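Long-range contacts in N5-carboxyaminoimidazole ribonucleotide synthetase (Bacillus anthracis, PDB 3R5H), which probably catalyses the ATP-dependent carboxylation of 5-aminoimidazole ribonucleotide to N5-carboxyaminoimidazole ribonucleotide in purine biosynthesis: residues M318-G323 with Q352-H357; G26-L31 with H342-E347; E82-D87 with L275-H280. All blocks are in the same frame, centred on the assembly; numbering follows the deposited sequence.

Interaction 1 (M318-G323 with Q352-H357). With AIR (5-aminoimidazole ribonucleotide), chain D.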
loop_
_atom_site.group_PDB
_atom_site.type_symbol
_atom_site.label_atom_id
_atom_site.label_comp_id
_atom_site.label_asym_id
_atom_site.label_seq_id
_atom_site.Cartn_x
_atom_site.Cartn_y
_atom_site.Cartn_z
ATOM N N MET A 318 -5.120 -6.057 14.265
ATOM C CA MET A 318 -5.855 -4.932 13.689
ATOM C C MET A 318 -6.846 -4.439 14.726
ATOM O O MET A 318 -7.555 -5.232 15.344
ATOM C CB MET A 318 -6.621 -5.344 12.413
ATOM C CG MET A 318 -7.266 -4.164 11.702
ATOM S SD MET A 318 -8.994 -4.372 11.206
ATOM C CE MET A 318 -9.863 -4.639 12.760
ATOM N N VAL A 319 -6.892 -3.127 14.928
ATOM C CA VAL A 319 -7.851 -2.540 15.847
ATOM C C VAL A 319 -8.632 -1.490 15.092
ATOM O O VAL A 319 -8.036 -0.634 14.431
ATOM C CB VAL A 319 -7.153 -1.864 17.039
ATOM C CG1 VAL A 319 -8.155 -1.673 18.191
ATOM C CG2 VAL A 319 -5.937 -2.680 17.498
ATOM N N ASN A 320 -9.955 -1.571 15.167
ATOM C CA ASN A 320 -10.830 -0.579 14.550
ATOM C C ASN A 320 -10.786 0.765 15.265
ATOM O O ASN A 320 -10.750 0.836 16.491
ATOM C CB ASN A 320 -12.299 -1.073 14.513
ATOM C CG ASN A 320 -12.666 -1.733 13.193
ATOM O OD1 ASN A 320 -11.961 -1.586 12.189
ATOM N ND2 ASN A 320 -13.783 -2.449 13.182
ATOM N N ILE A 321 -10.814 1.832 14.489
ATOM C CA ILE A 321 -10.948 3.166 15.038
ATOM C C ILE A 321 -12.361 3.677 14.719
ATOM O O ILE A 321 -12.697 3.940 13.564
ATOM C CB ILE A 321 -9.849 4.098 14.466
ATOM C CG1 ILE A 321 -8.457 3.566 14.857
ATOM C CG2 ILE A 321 -10.038 5.546 14.976
ATOM C CD1 ILE A 321 -7.354 4.018 13.934
ATOM N N LEU A 322 -13.193 3.797 15.746
ATOM C CA LEU A 322 -14.544 4.328 15.559
ATOM C C LEU A 322 -14.512 5.833 15.829
ATOM O O LEU A 322 -13.483 6.358 16.255
ATOM C CB LEU A 322 -15.547 3.618 16.470
ATOM C CG LEU A 322 -15.519 2.081 16.545
ATOM C CD1 LEU A 322 -16.635 1.564 17.513
ATOM C CD2 LEU A 322 -15.695 1.439 15.180
ATOM N N GLY A 323 -15.611 6.528 15.554
ATOM C CA GLY A 323 -15.692 7.960 15.852
ATOM C C GLY A 323 -15.310 8.265 17.296
ATOM O O GLY A 323 -14.571 9.212 17.560
ATOM N N GLN A 352 -20.095 5.362 16.642
ATOM C CA GLN A 352 -19.773 3.991 16.224
ATOM C C GLN A 352 -19.487 3.865 14.713
ATOM O O GLN A 352 -19.448 2.760 14.164
ATOM C CB GLN A 352 -20.872 3.029 16.681
ATOM C CG GLN A 352 -21.008 2.951 18.212
ATOM C CD GLN A 352 -22.087 1.981 18.660
ATOM O OE1 GLN A 352 -23.264 2.127 18.306
ATOM N NE2 GLN A 352 -21.693 0.986 19.460
ATOM N N ARG A 353 -19.293 5.000 14.047
ATOM C CA ARG A 353 -18.901 5.000 12.637
ATOM C C ARG A 353 -17.443 4.541 12.510
ATOM O O ARG A 353 -16.592 4.939 13.307
ATOM C CB ARG A 353 -19.083 6.391 12.032
ATOM C CG ARG A 353 -19.022 6.431 10.513
ATOM C CD ARG A 353 -19.386 7.800 9.961
ATOM N NE ARG A 353 -19.699 7.707 8.537
ATOM C CZ ARG A 353 -19.578 8.692 7.642
ATOM N NH1 ARG A 353 -19.131 9.889 8.001
ATOM N NH2 ARG A 353 -19.900 8.472 6.366
ATOM N N LYS A 354 -17.163 3.685 11.527
ATOM C CA LYS A 354 -15.791 3.251 11.269
ATOM C C LYS A 354 -15.003 4.343 10.543
ATOM O O LYS A 354 -15.289 4.657 9.384
ATOM C CB LYS A 354 -15.766 1.921 10.501
ATOM C CG LYS A 354 -16.411 0.773 11.263
ATOM C CD LYS A 354 -16.497 -0.525 10.439
ATOM C CE LYS A 354 -17.286 -1.573 11.237
ATOM N NZ LYS A 354 -17.145 -2.961 10.734
ATOM N N MET A 355 -14.010 4.901 11.239
ATOM C CA MET A 355 -13.192 6.018 10.739
ATOM C C MET A 355 -11.827 5.594 10.215
ATOM O O MET A 355 -11.208 6.322 9.438
ATOM C CB MET A 355 -12.985 7.079 11.833
ATOM C CG MET A 355 -14.280 7.564 12.490
ATOM S SD MET A 355 -15.476 8.262 11.314
ATOM C CE MET A 355 -14.646 9.808 10.962
ATOM N N GLY A 356 -11.366 4.424 10.651
ATOM C CA GLY A 356 -10.027 3.958 10.353
ATOM C C GLY A 356 -9.740 2.646 11.034
ATOM O O GLY A 356 -10.634 2.017 11.624
ATOM N N HIS A 357 -8.491 2.216 10.926
ATOM C CA HIS A 357 -8.011 1.062 11.661
ATOM C C HIS A 357 -6.501 1.160 11.831
ATOM O O HIS A 357 -5.812 1.813 11.038
ATOM C CB HIS A 357 -8.402 -0.269 10.969
ATOM C CG HIS A 357 -7.735 -0.503 9.641
ATOM N ND1 HIS A 357 -8.325 -0.161 8.439
ATOM C CD2 HIS A 357 -6.546 -1.078 9.327
ATOM C CE1 HIS A 357 -7.515 -0.489 7.447
ATOM N NE2 HIS A 357 -6.431 -1.053 7.958
HETATM N N1 AIR D . -19.364 -1.574 4.258
HETATM C C2 AIR D . -20.108 -2.098 3.261
HETATM N N3 AIR D . -20.775 -3.197 3.705
HETATM C C4 AIR D . -20.465 -3.405 5.008
HETATM C C5 AIR D . -19.593 -2.375 5.288
HETATM N N6 AIR D . -19.018 -2.193 6.506
HETATM C "C1'" AIR D . -18.482 -0.371 4.225
HETATM C "C2'" AIR D . -18.513 0.248 2.846
HETATM C "C3'" AIR D . -19.591 1.315 2.992
HETATM C "C4'" AIR D . -19.287 1.849 4.375
HETATM O "O4'" AIR D . -18.948 0.665 5.111
HETATM O "O2'" AIR D . -17.212 0.803 2.622
HETATM O "O3'" AIR D . -19.576 2.331 1.981
HETATM C "C5'" AIR D . -20.449 2.604 4.997
HETATM O "O5'" AIR D . -19.892 3.499 5.958
HETATM P P AIR D . -20.660 4.833 6.445
HETATM O O6 AIR D . -21.989 4.309 6.939
HETATM O O7 AIR D . -20.767 5.696 5.206
HETATM O O8 AIR D . -19.746 5.387 7.510
#

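Interaction 2 (G26-L31 with H342-E347). With AIR (5-aminoimidazole ribonucleotide), chain D.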
loop_
_atom_site.group_PDB
_atom_site.type_symbol
_atom_site.label_atom_id
_atom_site.label_comp_id
_atom_site.label_asym_id
_atom_site.label_seq_id
_atom_site.Cartn_x
_atom_site.Cartn_y
_atom_site.Cartn_z
ATOM N N GLY A 26 -14.292 0.556 -0.907
ATOM C CA GLY A 26 -14.034 1.136 -2.237
ATOM C C GLY A 26 -12.778 1.986 -2.281
ATOM O O GLY A 26 -12.010 1.933 -3.231
ATOM N N ARG A 27 -12.539 2.762 -1.239
ATOM C CA ARG A 27 -11.332 3.585 -1.181
ATOM C C ARG A 27 -10.046 2.739 -1.208
ATOM O O ARG A 27 -9.114 3.021 -1.947
ATOM C CB ARG A 27 -11.361 4.490 0.065
ATOM C CG ARG A 27 -10.102 5.358 0.273
ATOM C CD ARG A 27 -10.180 6.020 1.615
ATOM N NE ARG A 27 -8.990 6.803 1.976
ATOM C CZ ARG A 27 -8.843 8.114 1.778
ATOM N NH1 ARG A 27 -9.783 8.825 1.147
ATOM N NH2 ARG A 27 -7.742 8.719 2.204
ATOM N N MET A 28 -9.997 1.713 -0.383
ATOM C CA MET A 28 -8.822 0.851 -0.325
ATOM C C MET A 28 -8.623 -0.005 -1.584
ATOM O O MET A 28 -7.474 -0.223 -1.993
ATOM C CB MET A 28 -8.859 0.036 0.964
ATOM C CG MET A 28 -8.686 0.951 2.186
ATOM S SD MET A 28 -8.653 0.135 3.801
ATOM C CE MET A 28 -10.383 -0.216 4.010
ATOM N N MET A 29 -9.725 -0.452 -2.203
ATOM C CA MET A 29 -9.695 -1.064 -3.542
ATOM C C MET A 29 -9.032 -0.112 -4.531
ATOM O O MET A 29 -8.129 -0.501 -5.277
ATOM C CB MET A 29 -11.116 -1.329 -4.081
ATOM C CG MET A 29 -11.854 -2.574 -3.549
ATOM S SD MET A 29 -13.521 -2.603 -4.295
ATOM C CE MET A 29 -14.355 -3.804 -3.256
ATOM N N ALA A 30 -9.523 1.125 -4.550
ATOM C CA ALA A 30 -9.035 2.162 -5.452
ATOM C C ALA A 30 -7.535 2.438 -5.277
ATOM O O ALA A 30 -6.795 2.531 -6.269
ATOM C CB ALA A 30 -9.853 3.461 -5.270
ATOM N N LEU A 31 -7.083 2.543 -4.027
ATOM C CA LEU A 31 -5.681 2.842 -3.759
ATOM C C LEU A 31 -4.795 1.690 -4.235
ATOM O O LEU A 31 -3.698 1.922 -4.764
ATOM C CB LEU A 31 -5.435 3.150 -2.267
ATOM C CG LEU A 31 -6.036 4.471 -1.756
ATOM C CD1 LEU A 31 -6.154 4.480 -0.238
ATOM C CD2 LEU A 31 -5.249 5.702 -2.255
ATOM N N HIS A 342 -4.378 3.599 9.412
ATOM C CA HIS A 342 -5.185 3.820 8.215
ATOM C C HIS A 342 -6.405 4.647 8.592
ATOM O O HIS A 342 -7.155 4.262 9.480
ATOM C CB HIS A 342 -5.602 2.481 7.575
ATOM C CG HIS A 342 -4.442 1.645 7.125
ATOM N ND1 HIS A 342 -4.045 1.567 5.806
ATOM C CD2 HIS A 342 -3.564 0.886 7.828
ATOM C CE1 HIS A 342 -2.983 0.786 5.711
ATOM N NE2 HIS A 342 -2.668 0.360 6.924
ATOM N N LEU A 343 -6.574 5.801 7.955
ATOM C CA LEU A 343 -7.754 6.647 8.204
ATOM C C LEU A 343 -8.429 6.928 6.880
ATOM O O LEU A 343 -7.756 7.176 5.896
ATOM C CB LEU A 343 -7.383 7.940 8.941
ATOM C CG LEU A 343 -6.884 7.730 10.390
ATOM C CD1 LEU A 343 -6.239 9.008 10.939
ATOM C CD2 LEU A 343 -7.994 7.227 11.342
ATOM N N TYR A 344 -9.754 6.871 6.863
ATOM C CA TYR A 344 -10.502 6.759 5.612
ATOM C C TYR A 344 -10.964 8.091 5.017
ATOM O O TYR A 344 -11.526 8.119 3.929
ATOM C CB TYR A 344 -11.717 5.837 5.793
ATOM C CG TYR A 344 -11.460 4.500 6.454
ATOM C CD1 TYR A 344 -12.370 3.987 7.359
ATOM C CD2 TYR A 344 -10.321 3.730 6.154
ATOM C CE1 TYR A 344 -12.176 2.737 7.970
ATOM C CE2 TYR A 344 -10.103 2.492 6.785
ATOM C CZ TYR A 344 -11.040 2.012 7.685
ATOM O OH TYR A 344 -10.863 0.796 8.301
ATOM N N GLY A 345 -10.716 9.191 5.712
ATOM C CA GLY A 345 -11.081 10.499 5.184
ATOM C C GLY A 345 -12.558 10.831 5.287
ATOM O O GLY A 345 -13.066 11.622 4.490
ATOM N N LYS A 346 -13.262 10.225 6.242
ATOM C CA LYS A 346 -14.689 10.519 6.406
ATOM C C LYS A 346 -14.888 11.918 7.004
ATOM O O LYS A 346 -14.188 12.307 7.940
ATOM C CB LYS A 346 -15.405 9.444 7.229
ATOM C CG LYS A 346 -15.772 8.210 6.410
ATOM C CD LYS A 346 -16.155 7.021 7.273
ATOM C CE LYS A 346 -16.522 5.807 6.416
ATOM N NZ LYS A 346 -17.043 4.636 7.192
ATOM N N GLU A 347 -15.816 12.670 6.414
ATOM C CA GLU A 347 -16.072 14.059 6.796
ATOM C C GLU A 347 -16.700 14.117 8.176
ATOM O O GLU A 347 -16.179 14.749 9.099
ATOM C CB GLU A 347 -17.032 14.706 5.798
ATOM C CG GLU A 347 -16.383 15.444 4.655
ATOM C CD GLU A 347 -17.317 16.475 4.042
ATOM O OE1 GLU A 347 -17.381 16.558 2.795
ATOM O OE2 GLU A 347 -17.990 17.204 4.812
HETATM N N1 AIR D . -19.364 -1.574 4.258
HETATM C C2 AIR D . -20.108 -2.098 3.261
HETATM N N3 AIR D . -20.775 -3.197 3.705
HETATM C C4 AIR D . -20.465 -3.405 5.008
HETATM C C5 AIR D . -19.593 -2.375 5.288
HETATM N N6 AIR D . -19.018 -2.193 6.506
HETATM C "C1'" AIR D . -18.482 -0.371 4.225
HETATM C "C2'" AIR D . -18.513 0.248 2.846
HETATM C "C3'" AIR D . -19.591 1.315 2.992
HETATM C "C4'" AIR D . -19.287 1.849 4.375
HETATM O "O4'" AIR D . -18.948 0.665 5.111
HETATM O "O2'" AIR D . -17.212 0.803 2.622
HETATM O "O3'" AIR D . -19.576 2.331 1.981
HETATM C "C5'" AIR D . -20.449 2.604 4.997
HETATM O "O5'" AIR D . -19.892 3.499 5.958
HETATM P P AIR D . -20.660 4.833 6.445
HETATM O O6 AIR D . -21.989 4.309 6.939
HETATM O O7 AIR D . -20.767 5.696 5.206
HETATM O O8 AIR D . -19.746 5.387 7.510
HETATM O O HOH W 1 -7.431 5.140 3.709
#

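Interaction 3 (E82-D87 with L275-H280). With AIR (5-aminoimidazole ribonucleotide), chain D.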
loop_
_atom_site.group_PDB
_atom_site.type_symbol
_atom_site.label_atom_id
_atom_site.label_comp_id
_atom_site.label_asym_id
_atom_site.label_seq_id
_atom_site.Cartn_x
_atom_site.Cartn_y
_atom_site.Cartn_z
ATOM N N GLU A 82 -18.743 -2.420 -3.604
ATOM C CA GLU A 82 -18.601 -2.632 -2.163
ATOM C C GLU A 82 -19.983 -2.643 -1.471
ATOM O O GLU A 82 -20.178 -3.251 -0.413
ATOM C CB GLU A 82 -17.682 -1.565 -1.544
ATOM C CG GLU A 82 -18.141 -0.144 -1.786
ATOM C CD GLU A 82 -18.062 0.733 -0.540
ATOM O OE1 GLU A 82 -17.002 0.765 0.114
ATOM O OE2 GLU A 82 -19.058 1.421 -0.242
ATOM N N PHE A 83 -20.949 -1.961 -2.072
ATOM C CA PHE A 83 -22.305 -1.965 -1.547
ATOM C C PHE A 83 -22.982 -3.246 -2.024
ATOM O O PHE A 83 -22.997 -3.544 -3.219
ATOM C CB PHE A 83 -23.057 -0.721 -2.025
ATOM C CG PHE A 83 -24.489 -0.667 -1.580
ATOM C CD1 PHE A 83 -25.518 -0.833 -2.501
ATOM C CD2 PHE A 83 -24.811 -0.454 -0.240
ATOM C CE1 PHE A 83 -26.868 -0.782 -2.099
ATOM C CE2 PHE A 83 -26.166 -0.404 0.183
ATOM C CZ PHE A 83 -27.188 -0.563 -0.747
ATOM N N GLU A 84 -23.508 -4.013 -1.075
ATOM C CA GLU A 84 -24.131 -5.306 -1.349
ATOM C C GLU A 84 -25.588 -5.235 -1.784
ATOM O O GLU A 84 -26.033 -6.045 -2.588
ATOM C CB GLU A 84 -24.050 -6.188 -0.111
ATOM C CG GLU A 84 -22.732 -6.873 0.042
ATOM C CD GLU A 84 -22.413 -7.144 1.481
ATOM O OE1 GLU A 84 -22.303 -8.328 1.837
ATOM O OE2 GLU A 84 -22.287 -6.168 2.256
ATOM N N ASN A 85 -26.329 -4.281 -1.252
ATOM C CA ASN A 85 -27.790 -4.277 -1.410
ATOM C C ASN A 85 -28.317 -3.766 -2.773
ATOM O O ASN A 85 -29.379 -3.139 -2.835
ATOM C CB ASN A 85 -28.429 -3.528 -0.220
ATOM C CG ASN A 85 -29.950 -3.644 -0.179
ATOM O OD1 ASN A 85 -30.532 -4.624 -0.659
ATOM N ND2 ASN A 85 -30.601 -2.639 0.415
ATOM N N ILE A 86 -27.592 -4.062 -3.860
ATOM C CA ILE A 86 -27.991 -3.658 -5.224
ATOM C C ILE A 86 -29.165 -4.518 -5.702
ATOM O O ILE A 86 -29.151 -5.742 -5.571
ATOM C CB ILE A 86 -26.815 -3.758 -6.246
ATOM C CG1 ILE A 86 -25.588 -2.994 -5.749
ATOM C CG2 ILE A 86 -27.227 -3.216 -7.623
ATOM C CD1 ILE A 86 -24.282 -3.492 -6.351
ATOM N N ASP A 87 -30.188 -3.887 -6.259
ATOM C CA ASP A 87 -31.381 -4.650 -6.549
ATOM C C ASP A 87 -31.213 -5.485 -7.817
ATOM O O ASP A 87 -30.237 -5.324 -8.553
ATOM C CB ASP A 87 -32.657 -3.781 -6.500
ATOM C CG ASP A 87 -32.720 -2.753 -7.589
ATOM O OD1 ASP A 87 -33.429 -1.738 -7.388
ATOM O OD2 ASP A 87 -32.082 -2.935 -8.648
ATOM N N LEU A 275 -21.386 -15.039 5.393
ATOM C CA LEU A 275 -20.553 -14.769 4.248
ATOM C C LEU A 275 -20.732 -13.331 3.805
ATOM O O LEU A 275 -21.836 -12.765 3.921
ATOM C CB LEU A 275 -20.917 -15.707 3.096
ATOM C CG LEU A 275 -21.017 -17.201 3.376
ATOM C CD1 LEU A 275 -21.455 -17.973 2.116
ATOM C CD2 LEU A 275 -19.674 -17.731 3.917
ATOM N N ALA A 276 -19.646 -12.745 3.309
ATOM C CA ALA A 276 -19.681 -11.432 2.678
ATOM C C ALA A 276 -18.895 -11.517 1.380
ATOM O O ALA A 276 -17.699 -11.826 1.399
ATOM C CB ALA A 276 -19.091 -10.356 3.616
ATOM N N PRO A 277 -19.567 -11.271 0.240
ATOM C CA PRO A 277 -18.936 -11.387 -1.091
ATOM C C PRO A 277 -18.174 -10.111 -1.498
ATOM O O PRO A 277 -18.460 -9.495 -2.525
ATOM C CB PRO A 277 -20.129 -11.653 -2.019
ATOM C CG PRO A 277 -21.302 -10.978 -1.344
ATOM C CD PRO A 277 -20.995 -10.895 0.156
ATOM N N ARG A 278 -17.186 -9.744 -0.685
ATOM C CA ARG A 278 -16.480 -8.486 -0.817
ATOM C C ARG A 278 -15.334 -8.481 0.165
ATOM O O ARG A 278 -15.348 -9.262 1.114
ATOM C CB ARG A 278 -17.429 -7.301 -0.484
ATOM C CG ARG A 278 -18.189 -7.449 0.824
ATOM C CD ARG A 278 -18.723 -6.127 1.354
ATOM N NE ARG A 278 -19.492 -6.340 2.585
ATOM C CZ ARG A 278 -18.983 -6.346 3.819
ATOM N NH1 ARG A 278 -17.678 -6.149 4.039
ATOM N NH2 ARG A 278 -19.787 -6.549 4.850
ATOM N N PRO A 279 -14.350 -7.582 -0.038
ATOM C CA PRO A 279 -13.378 -7.304 1.011
ATOM C C PRO A 279 -14.107 -6.975 2.311
ATOM O O PRO A 279 -15.206 -6.383 2.288
ATOM C CB PRO A 279 -12.647 -6.066 0.499
ATOM C CG PRO A 279 -12.761 -6.134 -0.977
ATOM C CD PRO A 279 -14.074 -6.818 -1.272
ATOM N N HIS A 280 -13.489 -7.348 3.431
ATOM C CA HIS A 280 -14.161 -7.348 4.730
ATOM C C HIS A 280 -13.288 -6.746 5.830
ATOM O O HIS A 280 -12.067 -6.786 5.771
ATOM C CB HIS A 280 -14.532 -8.793 5.067
ATOM C CG HIS A 280 -15.409 -8.947 6.266
ATOM N ND1 HIS A 280 -14.908 -9.203 7.525
ATOM C CD2 HIS A 280 -16.758 -8.937 6.388
ATOM C CE1 HIS A 280 -15.914 -9.315 8.378
ATOM N NE2 HIS A 280 -17.045 -9.153 7.713
HETATM N N1 AIR D . -19.364 -1.574 4.258
HETATM C C2 AIR D . -20.108 -2.098 3.261
HETATM N N3 AIR D . -20.775 -3.197 3.705
HETATM C C4 AIR D . -20.465 -3.405 5.008
HETATM C C5 AIR D . -19.593 -2.375 5.288
HETATM N N6 AIR D . -19.018 -2.193 6.506
HETATM C "C1'" AIR D . -18.482 -0.371 4.225
HETATM C "C2'" AIR D . -18.513 0.248 2.846
HETATM C "C3'" AIR D . -19.591 1.315 2.992
HETATM C "C4'" AIR D . -19.287 1.849 4.375
HETATM O "O4'" AIR D . -18.948 0.665 5.111
HETATM O "O2'" AIR D . -17.212 0.803 2.622
HETATM O "O3'" AIR D . -19.576 2.331 1.981
HETATM C "C5'" AIR D . -20.449 2.604 4.997
HETATM O "O5'" AIR D . -19.892 3.499 5.958
HETATM P P AIR D . -20.660 4.833 6.445
HETATM O O6 AIR D . -21.989 4.309 6.939
HETATM O O7 AIR D . -20.767 5.696 5.206
HETATM O O8 AIR D . -19.746 5.387 7.510
#

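Interaction 1 (M318-G323 with Q352-H357)
Ile321 is held through both its backbone polar atoms by Gly356 and Met355. Its N donates to Gly356 O over 2.9 Å, while its own O receives Met355 N at 2.8 Å. Gly356 N adds a weak bond to the same Ile321 O. Two successive residues thus face one, a classic beta bulge that shifts the pairing by one residue. Past the last paired residues, Gly323 N bonds Arg353 O at 2.9 Å. Strands 316-322 and 354-361 are antiparallel neighbours in the large antiparallel sheet that joins the ATP-grasp and C-terminal parts of the chain. On the face carrying Ile321, its CD1 spreads over the backbone beside the side-chain-less Gly356, 3.6 Å from His357 C, and Ile326 and Val329 of helix 326-331 pack on the isoleucine. The other face carries Asn320, Leu322, Lys354 and His357. Leu322 and Lys354 lie side by side, with Leu322 CD2 4.0 Å from Lys354 CG; Asn281 takes the lysine amine and, with Leu224 O, the Asn320 amide. Met318 crosses His357 at about a right angle, its SD 4.9 Å from the ring centroid and oblique to it, and Tyr344 OH holds His357 ND1. Ahead of the bulge, Arg353 has CG anti to its backbone N (chi1 -166°) and an extended chain, and sets its guanidinium edge against the phosphate of 5-aminoimidazole ribonucleotide, with NE 2.5 Å from O8 and NH2 3.1 Å from O7.

Interaction 2 (G26-L31 with H342-E347)
With CG anti to the backbone N (chi1 177°) and its chain extended as far as NE, Arg27 reaches from the helix to the backbone of Tyr344. Met28, on the next position of the helix, runs straight to its sulfur and then turns about the CG-SD bond (chi3 -76°), which carries CE to 3.9 Å from Tyr344 CE2. The sulfur follows as a Met-aromatic contact, SD lying 5.2 Å from the ring centroid and oblique to it. The guanidinium of Arg27 turns one face to Tyr344 O, which stands 3.1 Å above its plane towards the rim; the angles rule out a hydrogen bond from NE or NH1. Instead a water in the guanidinium plane joins the two segments, accepting from Arg27 NE at 2.9 Å and lying 3.0 Å from Leu343 O. Helix 24-35 is the first helix of the N-terminal Rossmann-like domain, and it meets here the turn that leaves the edge strand 339-343 of the C-terminal part, more than 300 residues later in the chain. Gly345 makes this turn at positive phi, and its lack of a side chain suits the position close to Arg27 NH1. Arg27 NH1 bonds Pro50 O, and NH2 reaches Lys34 O of the second subunit, so the arginine lies where two domains and two chains converge. Past the turn, Lys346 extends to 5-aminoimidazole ribonucleotide, its NZ 2.8 Å from the phosphate O8, while Gln24 and Lys354 O also bind that amine.

Interaction 3 (E82-D87 with L275-H280)
The guanidinium of Arg278 is sandwiched between Ala276 and the bound 5-aminoimidazole ribonucleotide while its edge pairs with Glu84. Ala276 CB sits 3.9 Å above the centre of one face, and on the opposite face the base of the nucleotide approaches, with its C4 3.2 Å from Arg278 NH2. Within the guanidinium plane, Arg278 NE donates to Glu84 OE2 at 2.8 Å in a salt bridge with an N-H...O angle of 161°. The carboxylate is turned almost perpendicular to the guanidinium, 82° between planes, and NE meets OE2 from above the carboxylate plane. Its other oxygen, OE1, rests 3.3 Å from Pro277 CD. The contact joins the N-terminal domain, at the loop after strand 78-81, to the ATP-grasp domain, where the chain leaves strand 270-276; Pro277 centres an inverse gamma turn there. Arg278 CG stands between the backbone N and the carbonyl carbon (chi1 50°), and NH1 is tied back to Pro279 O at 3.0 Å; the bonds from NE and NH1 together hold the guanidinium with one face to the imidazole ring. Two residues before Glu84, Glu82 grips the ribose with both oxygens: O2' donates to OE1 at 2.5 Å and O3' to OE2, the latter modelled so short that its exact length is doubtful. The backbone N atoms of Gly26 and Gly23 bind these same oxygens and hold the carboxylate in place, and helix 24-35 lines its flank through Leu25.

How the interactions relate
All three contacts are mainly buried, and each has residues bound to or touching 5-aminoimidazole ribonucleotide, though at different parts of it: interactions 1 and 2 supply groups for the phosphate, interaction 3 for the ribose and base. Interaction 1 is strand pairing within the C-terminal part, built on backbone bonds. The other two are joints between domains, carried by side chains: interaction 2 by a sulfur-aromatic contact and a water close to the second subunit, interaction 3 by a salt bridge. Interactions 1 and 2 share neighbouring strands of one sheet, whose far edge strand leads into interaction 3. Helix 24-35 links interactions 2 and 3, which touch directly, whereas interactions 1 and 3 stay about 7 Å apart at their nearest atoms.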